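Local coordinates for protein MGS-MChE2 (Uncultured bacterium, PDB 5JD6) that probably hydrolyses carboxylic esters, acting as an esterase of the alpha/beta hydrolase fold, at residues V66-K74 with H95-F104; I24-L32 with L50-S58. One frame throughout, in Å; residues are numbered along the deposited sequence.

Interaction 1 (V66-K74 with H95-F104); sequences VGTFARYLK and HIALLATKMF
A70 on helix 66-80 is a knob in a hole formed by I96, L99, A100 and M103 of helix 92-103, the helix that follows the probable nucleophile elbow of this alpha/beta hydrolase fold. A70 CA and A100 CA lie 5.0 Å apart, and the axes of the two short segments come within 8.6 Å at a crossing angle of -70°. Apolar contacts dominate. V66 holds CG1 anti to its amide nitrogen (chi1 177°), which places that methyl 3.6 Å from both I96 CD1 and L99 CD2. I96 CD1 also meets F69 CB at 3.6 Å and lies at the edge of the F69 ring, while L73 CD2 rests on A100 CB. Two CH-pi contacts flank the knob. V66 CG1 stands over one face of the H95 ring, whose NE2 is bonded to H182 O, and K74 CG lies 3.8 Å above one face of the F104 ring. The K74 chain bends at chi2 and chi4 across this ring, and its NZ forms a salt bridge with D78. M103 CB, from F104's own segment, covers the opposite face at 3.6 Å. R71 CG abuts the F104 ring edge, and R71 NH1 lies 3.6 Å from M103 CE.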
loop_
_atom_site.group_PDB
_atom_site.type_symbol
_atom_site.label_atom_id
_atom_site.label_comp_id
_atom_site.label_asym_id
_atom_site.label_seq_id
_atom_site.Cartn_x
_atom_site.Cartn_y
_atom_site.Cartn_z
ATOM N N VAL A 66 -9.018 0.371 -10.078
ATOM C CA VAL A 66 -8.622 0.307 -8.678
ATOM C C VAL A 66 -9.513 -0.678 -7.927
ATOM O O VAL A 66 -9.059 -1.381 -7.021
ATOM C CB VAL A 66 -8.682 1.703 -8.023
ATOM C CG1 VAL A 66 -8.352 1.629 -6.543
ATOM C CG2 VAL A 66 -7.725 2.645 -8.729
ATOM N N GLY A 67 -10.780 -0.743 -8.327
ATOM C CA GLY A 67 -11.723 -1.680 -7.745
ATOM C C GLY A 67 -11.336 -3.126 -7.989
ATOM O O GLY A 67 -11.510 -3.979 -7.119
ATOM N N THR A 68 -10.804 -3.399 -9.177
ATOM C CA THR A 68 -10.357 -4.742 -9.534
ATOM C C THR A 68 -9.160 -5.173 -8.691
ATOM O O THR A 68 -9.102 -6.304 -8.204
ATOM C CB THR A 68 -9.981 -4.829 -11.024
ATOM O OG1 THR A 68 -11.160 -4.672 -11.825
ATOM C CG2 THR A 68 -9.343 -6.172 -11.340
ATOM N N PHE A 69 -8.206 -4.263 -8.519
ATOM C CA PHE A 69 -7.014 -4.544 -7.727
ATOM C C PHE A 69 -7.383 -4.800 -6.269
ATOM O O PHE A 69 -6.803 -5.668 -5.616
ATOM C CB PHE A 69 -6.019 -3.389 -7.830
ATOM C CG PHE A 69 -5.607 -3.066 -9.239
ATOM C CD1 PHE A 69 -5.470 -4.071 -10.182
ATOM C CD2 PHE A 69 -5.366 -1.756 -9.622
ATOM C CE1 PHE A 69 -5.094 -3.778 -11.480
ATOM C CE2 PHE A 69 -4.990 -1.456 -10.918
ATOM C CZ PHE A 69 -4.854 -2.469 -11.849
ATOM N N ALA A 70 -8.354 -4.043 -5.770
ATOM C CA ALA A 70 -8.840 -4.212 -4.404
ATOM C C ALA A 70 -9.463 -5.591 -4.212
ATOM O O ALA A 70 -9.209 -6.261 -3.212
ATOM C CB ALA A 70 -9.846 -3.124 -4.058
ATOM N N ARG A 71 -10.279 -6.009 -5.176
ATOM C CA ARG A 71 -10.904 -7.327 -5.126
ATOM C C ARG A 71 -9.866 -8.435 -5.294
ATOM O O ARG A 71 -10.031 -9.535 -4.766
ATOM C CB ARG A 71 -11.993 -7.449 -6.194
ATOM C CG ARG A 71 -13.283 -6.719 -5.843
ATOM C CD ARG A 71 -14.381 -6.996 -6.858
ATOM N NE ARG A 71 -14.143 -6.310 -8.124
ATOM C CZ ARG A 71 -14.565 -5.079 -8.395
ATOM N NH1 ARG A 71 -15.248 -4.395 -7.486
ATOM N NH2 ARG A 71 -14.303 -4.531 -9.573
ATOM N N TYR A 72 -8.799 -8.141 -6.029
ATOM C CA TYR A 72 -7.698 -9.083 -6.181
ATOM C C TYR A 72 -7.004 -9.283 -4.839
ATOM O O TYR A 72 -6.634 -10.401 -4.481
ATOM C CB TYR A 72 -6.700 -8.590 -7.230
ATOM C CG TYR A 72 -5.584 -9.568 -7.535
ATOM C CD1 TYR A 72 -5.697 -10.474 -8.582
ATOM C CD2 TYR A 72 -4.416 -9.579 -6.781
ATOM C CE1 TYR A 72 -4.680 -11.367 -8.868
ATOM C CE2 TYR A 72 -3.393 -10.470 -7.060
ATOM C CZ TYR A 72 -3.530 -11.360 -8.104
ATOM O OH TYR A 72 -2.517 -12.247 -8.385
ATOM N N LEU A 73 -6.828 -8.187 -4.108
ATOM C CA LEU A 73 -6.239 -8.238 -2.776
ATOM C C LEU A 73 -7.104 -9.077 -1.845
ATOM O O LEU A 73 -6.598 -9.904 -1.085
ATOM C CB LEU A 73 -6.065 -6.828 -2.207
ATOM C CG LEU A 73 -5.740 -6.766 -0.712
ATOM C CD1 LEU A 73 -4.385 -7.395 -0.428
ATOM C CD2 LEU A 73 -5.794 -5.337 -0.199
ATOM N N LYS A 74 -8.413 -8.852 -1.914
ATOM C CA LYS A 74 -9.375 -9.620 -1.133
ATOM C C LYS A 74 -9.272 -11.106 -1.460
ATOM O O LYS A 74 -9.291 -11.953 -0.565
ATOM C CB LYS A 74 -10.796 -9.118 -1.395
ATOM C CG LYS A 74 -11.874 -9.835 -0.603
ATOM C CD LYS A 74 -11.651 -9.695 0.893
ATOM C CE LYS A 74 -12.900 -10.078 1.672
ATOM N NZ LYS A 74 -13.387 -11.441 1.315
ATOM N N HIS A 95 -3.807 3.504 -2.139
ATOM C CA HIS A 95 -5.154 3.722 -2.653
ATOM C C HIS A 95 -5.904 2.396 -2.753
ATOM O O HIS A 95 -7.083 2.314 -2.404
ATOM C CB HIS A 95 -5.100 4.415 -4.017
ATOM C CG HIS A 95 -6.409 4.987 -4.458
ATOM N ND1 HIS A 95 -6.552 5.694 -5.634
ATOM C CD2 HIS A 95 -7.635 4.965 -3.883
ATOM C CE1 HIS A 95 -7.811 6.079 -5.763
ATOM N NE2 HIS A 95 -8.487 5.649 -4.715
ATOM N N ILE A 96 -5.214 1.360 -3.226
ATOM C CA ILE A 96 -5.787 0.020 -3.289
ATOM C C ILE A 96 -6.159 -0.459 -1.892
ATOM O O ILE A 96 -7.232 -1.024 -1.681
ATOM C CB ILE A 96 -4.816 -1.001 -3.917
ATOM C CG1 ILE A 96 -4.250 -0.477 -5.237
ATOM C CG2 ILE A 96 -5.508 -2.341 -4.115
ATOM C CD1 ILE A 96 -5.294 -0.207 -6.285
ATOM N N ALA A 97 -5.254 -0.228 -0.944
ATOM C CA ALA A 97 -5.465 -0.621 0.443
ATOM C C ALA A 97 -6.664 0.106 1.043
ATOM O O ALA A 97 -7.496 -0.504 1.715
ATOM C CB ALA A 97 -4.214 -0.350 1.264
ATOM N N LEU A 98 -6.744 1.410 0.792
ATOM C CA LEU A 98 -7.864 2.223 1.258
ATOM C C LEU A 98 -9.196 1.696 0.739
ATOM O O LEU A 98 -10.137 1.501 1.508
ATOM C CB LEU A 98 -7.681 3.680 0.830
ATOM C CG LEU A 98 -6.853 4.565 1.760
ATOM C CD1 LEU A 98 -6.188 5.683 0.978
ATOM C CD2 LEU A 98 -7.725 5.133 2.870
ATOM N N LEU A 99 -9.270 1.468 -0.568
ATOM C CA LEU A 99 -10.498 0.984 -1.185
ATOM C C LEU A 99 -10.873 -0.389 -0.643
ATOM O O LEU A 99 -12.049 -0.680 -0.428
ATOM C CB LEU A 99 -10.355 0.932 -2.707
ATOM C CG LEU A 99 -11.628 0.551 -3.468
ATOM C CD1 LEU A 99 -12.796 1.424 -3.037
ATOM C CD2 LEU A 99 -11.411 0.657 -4.965
ATOM N N ALA A 100 -9.866 -1.224 -0.412
ATOM C CA ALA A 100 -10.087 -2.556 0.137
ATOM C C ALA A 100 -10.654 -2.483 1.553
ATOM O O ALA A 100 -11.536 -3.260 1.916
ATOM C CB ALA A 100 -8.795 -3.354 0.126
ATOM N N THR A 101 -10.143 -1.546 2.346
ATOM C CA THR A 101 -10.638 -1.341 3.705
ATOM C C THR A 101 -12.067 -0.803 3.688
ATOM O O THR A 101 -12.853 -1.068 4.596
ATOM C CB THR A 101 -9.741 -0.372 4.497
ATOM O OG1 THR A 101 -9.592 0.848 3.763
ATOM C CG2 THR A 101 -8.369 -0.978 4.725
ATOM N N LYS A 102 -12.393 -0.042 2.648
ATOM C CA LYS A 102 -13.745 0.472 2.466
ATOM C C LYS A 102 -14.706 -0.640 2.054
ATOM O O LYS A 102 -15.810 -0.753 2.588
ATOM C CB LYS A 102 -13.757 1.586 1.418
ATOM C CG LYS A 102 -15.147 1.960 0.933
ATOM C CD LYS A 102 -15.081 2.758 -0.358
ATOM C CE LYS A 102 -16.416 2.737 -1.085
ATOM N NZ LYS A 102 -16.268 3.071 -2.530
ATOM N N MET A 103 -14.276 -1.460 1.100
ATOM C CA MET A 103 -15.109 -2.537 0.578
ATOM C C MET A 103 -15.190 -3.718 1.541
ATOM O O MET A 103 -16.252 -4.313 1.711
ATOM C CB MET A 103 -14.579 -3.008 -0.778
ATOM C CG MET A 103 -14.598 -1.934 -1.854
ATOM S SD MET A 103 -13.861 -2.479 -3.408
ATOM C CE MET A 103 -15.024 -3.746 -3.910
ATOM N N PHE A 104 -14.065 -4.052 2.168
ATOM C CA PHE A 104 -14.007 -5.211 3.055
ATOM C C PHE A 104 -13.337 -4.878 4.387
ATOM O O PHE A 104 -12.214 -5.312 4.643
ATOM C CB PHE A 104 -13.266 -6.360 2.368
ATOM C CG PHE A 104 -13.524 -6.447 0.890
ATOM C CD1 PHE A 104 -14.730 -6.931 0.410
ATOM C CD2 PHE A 104 -12.560 -6.040 -0.019
ATOM C CE1 PHE A 104 -14.971 -7.007 -0.950
ATOM C CE2 PHE A 104 -12.795 -6.115 -1.380
ATOM C CZ PHE A 104 -14.002 -6.599 -1.845
#

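Interaction 2 (I24-L32 with L50-S58); sequences ILHGLMGGL and LIPELPLYS
The unusual feature here is a polar pair between H26, in the loop that follows strand 20-25, and E53: H26 NE2 donates to E53 OE1 over 3.0 Å, but the N-H...O angle of 122° makes the bond weak. The imidazole and carboxylate planes are tilted 38° against each other. A chi1 of 70° sets H26 CG between its own backbone N and carbonyl carbon, carrying the ring across to E53. L32 CD2 covers one face of that ring at 4.1 Å. The other carboxylate oxygen, E53 OE2, is modelled only 3.1 Å from L32 CD1, short for an oxygen against a methyl, so its exact placing is uncertain. Before the loops diverge, strands 20-25 and 47-52 run parallel, joined by the hydrogen bond from I24 N to L50 O (2.8 Å). The I24 and I51 side chains run alongside each other in the same sense, with I24 CB 3.9 Å from I51 CG1. Beyond, L25 CD2 packs on L54 CD1 at 3.8 Å, the L25 and L54 side chains roughly perpendicular. L28 CD2 meets L56 CG at 3.8 Å and also touches Y57 OH. Strands 20-25 and 47-52 with helix 36-41 form a beta-alpha-beta unit, and the H26-G27 loop after the first strand is consistent with the oxyanion-hole loop of alpha/beta hydrolases.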
loop_
_atom_site.group_PDB
_atom_site.type_symbol
_atom_site.label_atom_id
_atom_site.label_comp_id
_atom_site.label_asym_id
_atom_site.label_seq_id
_atom_site.Cartn_x
_atom_site.Cartn_y
_atom_site.Cartn_z
ATOM N N ILE A 24 1.515 -6.108 2.128
ATOM C CA ILE A 24 2.083 -4.881 1.588
ATOM C C ILE A 24 1.680 -4.643 0.136
ATOM O O ILE A 24 1.856 -5.512 -0.715
ATOM C CB ILE A 24 3.619 -4.905 1.681
ATOM C CG1 ILE A 24 4.064 -4.767 3.137
ATOM C CG2 ILE A 24 4.223 -3.800 0.837
ATOM C CD1 ILE A 24 5.566 -4.774 3.315
ATOM N N LEU A 25 1.144 -3.458 -0.141
ATOM C CA LEU A 25 0.778 -3.083 -1.500
ATOM C C LEU A 25 1.665 -1.957 -2.020
ATOM O O LEU A 25 1.553 -0.813 -1.581
ATOM C CB LEU A 25 -0.687 -2.661 -1.566
ATOM C CG LEU A 25 -1.721 -3.738 -1.247
ATOM C CD1 LEU A 25 -3.122 -3.159 -1.330
ATOM C CD2 LEU A 25 -1.567 -4.916 -2.193
ATOM N N HIS A 26 2.549 -2.288 -2.957
ATOM C CA HIS A 26 3.420 -1.293 -3.568
ATOM C C HIS A 26 2.718 -0.629 -4.751
ATOM O O HIS A 26 1.672 -1.097 -5.203
ATOM C CB HIS A 26 4.736 -1.932 -4.015
ATOM C CG HIS A 26 4.592 -2.858 -5.184
ATOM N ND1 HIS A 26 5.185 -2.613 -6.402
ATOM C CD2 HIS A 26 3.919 -4.024 -5.317
ATOM C CE1 HIS A 26 4.886 -3.593 -7.239
ATOM N NE2 HIS A 26 4.119 -4.461 -6.606
ATOM N N GLY A 27 3.294 0.460 -5.251
ATOM C CA GLY A 27 2.693 1.204 -6.344
ATOM C C GLY A 27 3.122 0.721 -7.717
ATOM O O GLY A 27 3.510 -0.434 -7.888
ATOM N N LEU A 28 3.044 1.614 -8.701
ATOM C CA LEU A 28 3.438 1.295 -10.070
ATOM C C LEU A 28 4.955 1.331 -10.234
ATOM O O LEU A 28 5.541 0.456 -10.870
ATOM C CB LEU A 28 2.786 2.267 -11.057
ATOM C CG LEU A 28 1.259 2.244 -11.151
ATOM C CD1 LEU A 28 0.766 3.342 -12.079
ATOM C CD2 LEU A 28 0.775 0.882 -11.625
ATOM N N MET A 29 5.580 2.355 -9.658
ATOM C CA MET A 29 7.034 2.489 -9.659
ATOM C C MET A 29 7.686 1.305 -8.953
ATOM O O MET A 29 8.819 0.921 -9.252
ATOM C CB MET A 29 7.442 3.805 -8.984
ATOM C CG MET A 29 8.583 3.679 -7.977
ATOM S SD MET A 29 9.093 5.245 -7.244
ATOM C CE MET A 29 10.291 4.675 -6.041
ATOM N N GLY A 30 6.932 0.717 -8.034
ATOM C CA GLY A 30 7.448 -0.265 -7.104
ATOM C C GLY A 30 8.137 -1.506 -7.630
ATOM O O GLY A 30 7.531 -2.347 -8.294
ATOM N N GLY A 31 9.427 -1.604 -7.330
ATOM C CA GLY A 31 10.097 -2.886 -7.275
ATOM C C GLY A 31 9.877 -3.323 -5.840
ATOM O O GLY A 31 9.298 -2.571 -5.058
ATOM N N LEU A 32 10.320 -4.517 -5.473
ATOM C CA LEU A 32 10.120 -4.963 -4.099
ATOM C C LEU A 32 11.297 -4.560 -3.225
ATOM O O LEU A 32 11.335 -4.865 -2.033
ATOM C CB LEU A 32 9.896 -6.471 -4.045
ATOM C CG LEU A 32 8.616 -6.912 -4.755
ATOM C CD1 LEU A 32 8.210 -8.295 -4.298
ATOM C CD2 LEU A 32 7.492 -5.906 -4.526
ATOM N N LEU A 50 3.893 -10.140 3.870
ATOM C CA LEU A 50 3.497 -10.675 2.573
ATOM C C LEU A 50 3.421 -9.560 1.540
ATOM O O LEU A 50 2.722 -8.567 1.742
ATOM C CB LEU A 50 2.148 -11.392 2.672
ATOM C CG LEU A 50 2.073 -12.583 3.629
ATOM C CD1 LEU A 50 0.802 -12.529 4.458
ATOM C CD2 LEU A 50 2.147 -13.886 2.856
ATOM N N ILE A 51 4.144 -9.719 0.438
ATOM C CA ILE A 51 4.123 -8.717 -0.621
ATOM C C ILE A 51 3.653 -9.327 -1.936
ATOM O O ILE A 51 4.458 -9.842 -2.709
ATOM C CB ILE A 51 5.505 -8.072 -0.822
ATOM C CG1 ILE A 51 6.129 -7.714 0.527
ATOM C CG2 ILE A 51 5.392 -6.839 -1.704
ATOM C CD1 ILE A 51 7.447 -6.996 0.412
ATOM N N PRO A 52 2.336 -9.273 -2.188
ATOM C CA PRO A 52 1.745 -9.822 -3.411
ATOM C C PRO A 52 1.952 -8.920 -4.618
ATOM O O PRO A 52 1.931 -7.696 -4.483
ATOM C CB PRO A 52 0.261 -9.923 -3.061
ATOM C CG PRO A 52 0.045 -8.816 -2.092
ATOM C CD PRO A 52 1.313 -8.722 -1.282
ATOM N N GLU A 53 2.156 -9.520 -5.786
ATOM C CA GLU A 53 2.268 -8.746 -7.014
ATOM C C GLU A 53 0.914 -8.609 -7.686
ATOM O O GLU A 53 0.368 -9.574 -8.220
ATOM C CB GLU A 53 3.283 -9.379 -7.966
ATOM C CG GLU A 53 4.658 -9.466 -7.350
ATOM C CD GLU A 53 5.100 -8.132 -6.781
ATOM O OE1 GLU A 53 5.079 -7.123 -7.521
ATOM O OE2 GLU A 53 5.425 -8.088 -5.578
ATOM N N LEU A 54 0.375 -7.397 -7.639
ATOM C CA LEU A 54 -0.923 -7.110 -8.225
ATOM C C LEU A 54 -0.845 -7.140 -9.747
ATOM O O LEU A 54 0.194 -6.822 -10.327
ATOM C CB LEU A 54 -1.435 -5.753 -7.739
ATOM C CG LEU A 54 -1.544 -5.602 -6.219
ATOM C CD1 LEU A 54 -2.161 -4.260 -5.856
ATOM C CD2 LEU A 54 -2.339 -6.750 -5.616
ATOM N N PRO A 55 -1.944 -7.542 -10.399
ATOM C CA PRO A 55 -2.021 -7.578 -11.862
ATOM C C PRO A 55 -2.311 -6.203 -12.460
ATOM O O PRO A 55 -3.342 -6.029 -13.110
ATOM C CB PRO A 55 -3.180 -8.540 -12.119
ATOM C CG PRO A 55 -4.068 -8.356 -10.941
ATOM C CD PRO A 55 -3.155 -8.100 -9.771
ATOM N N LEU A 56 -1.411 -5.247 -12.243
ATOM C CA LEU A 56 -1.611 -3.879 -12.714
ATOM C C LEU A 56 -1.753 -3.804 -14.232
ATOM O O LEU A 56 -2.629 -3.108 -14.743
ATOM C CB LEU A 56 -0.456 -2.975 -12.266
ATOM C CG LEU A 56 -0.315 -2.622 -10.781
ATOM C CD1 LEU A 56 -1.679 -2.482 -10.117
ATOM C CD2 LEU A 56 0.531 -3.651 -10.050
ATOM N N TYR A 57 -0.896 -4.528 -14.947
ATOM C CA TYR A 57 -0.850 -4.432 -16.404
ATOM C C TYR A 57 -1.192 -5.737 -17.112
ATOM O O TYR A 57 -0.828 -5.925 -18.273
ATOM C CB TYR A 57 0.534 -3.973 -16.862
ATOM C CG TYR A 57 0.985 -2.654 -16.284
ATOM C CD1 TYR A 57 0.308 -1.478 -16.578
ATOM C CD2 TYR A 57 2.100 -2.582 -15.459
ATOM C CE1 TYR A 57 0.723 -0.266 -16.059
ATOM C CE2 TYR A 57 2.522 -1.374 -14.935
ATOM C CZ TYR A 57 1.830 -0.220 -15.238
ATOM O OH TYR A 57 2.244 0.986 -14.720
ATOM N N SER A 58 -1.889 -6.633 -16.425
ATOM C CA SER A 58 -2.207 -7.927 -17.013
ATOM C C SER A 58 -3.715 -8.205 -17.133
ATOM O O SER A 58 -4.097 -9.200 -17.748
ATOM C CB SER A 58 -1.544 -9.045 -16.205
ATOM O OG SER A 58 -2.240 -9.274 -14.997
#

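In the fold
Interactions 1 and 2 have centres about 13 Å apart and meet directly; helix 66-80, the next element after strand 47-52, packs against the residues following that strand. The evidence is in the F69 ring, whose CE2 lies 3.6 Å from L56 CD1, and in Y72 CD1, 3.6 Å from P55 CG. L73 CD2 also lies 3.6 Å from L25 CD1, while L25 also touches I96 and A97, tying the strand to both helices. The two contacts border the probable active site, a Ser-His-Asp pattern of S91, H231 and D203: I96 and L25 touch the putative nucleophile elbow, whereas H95 and L28 lie near the triad residues without touching them.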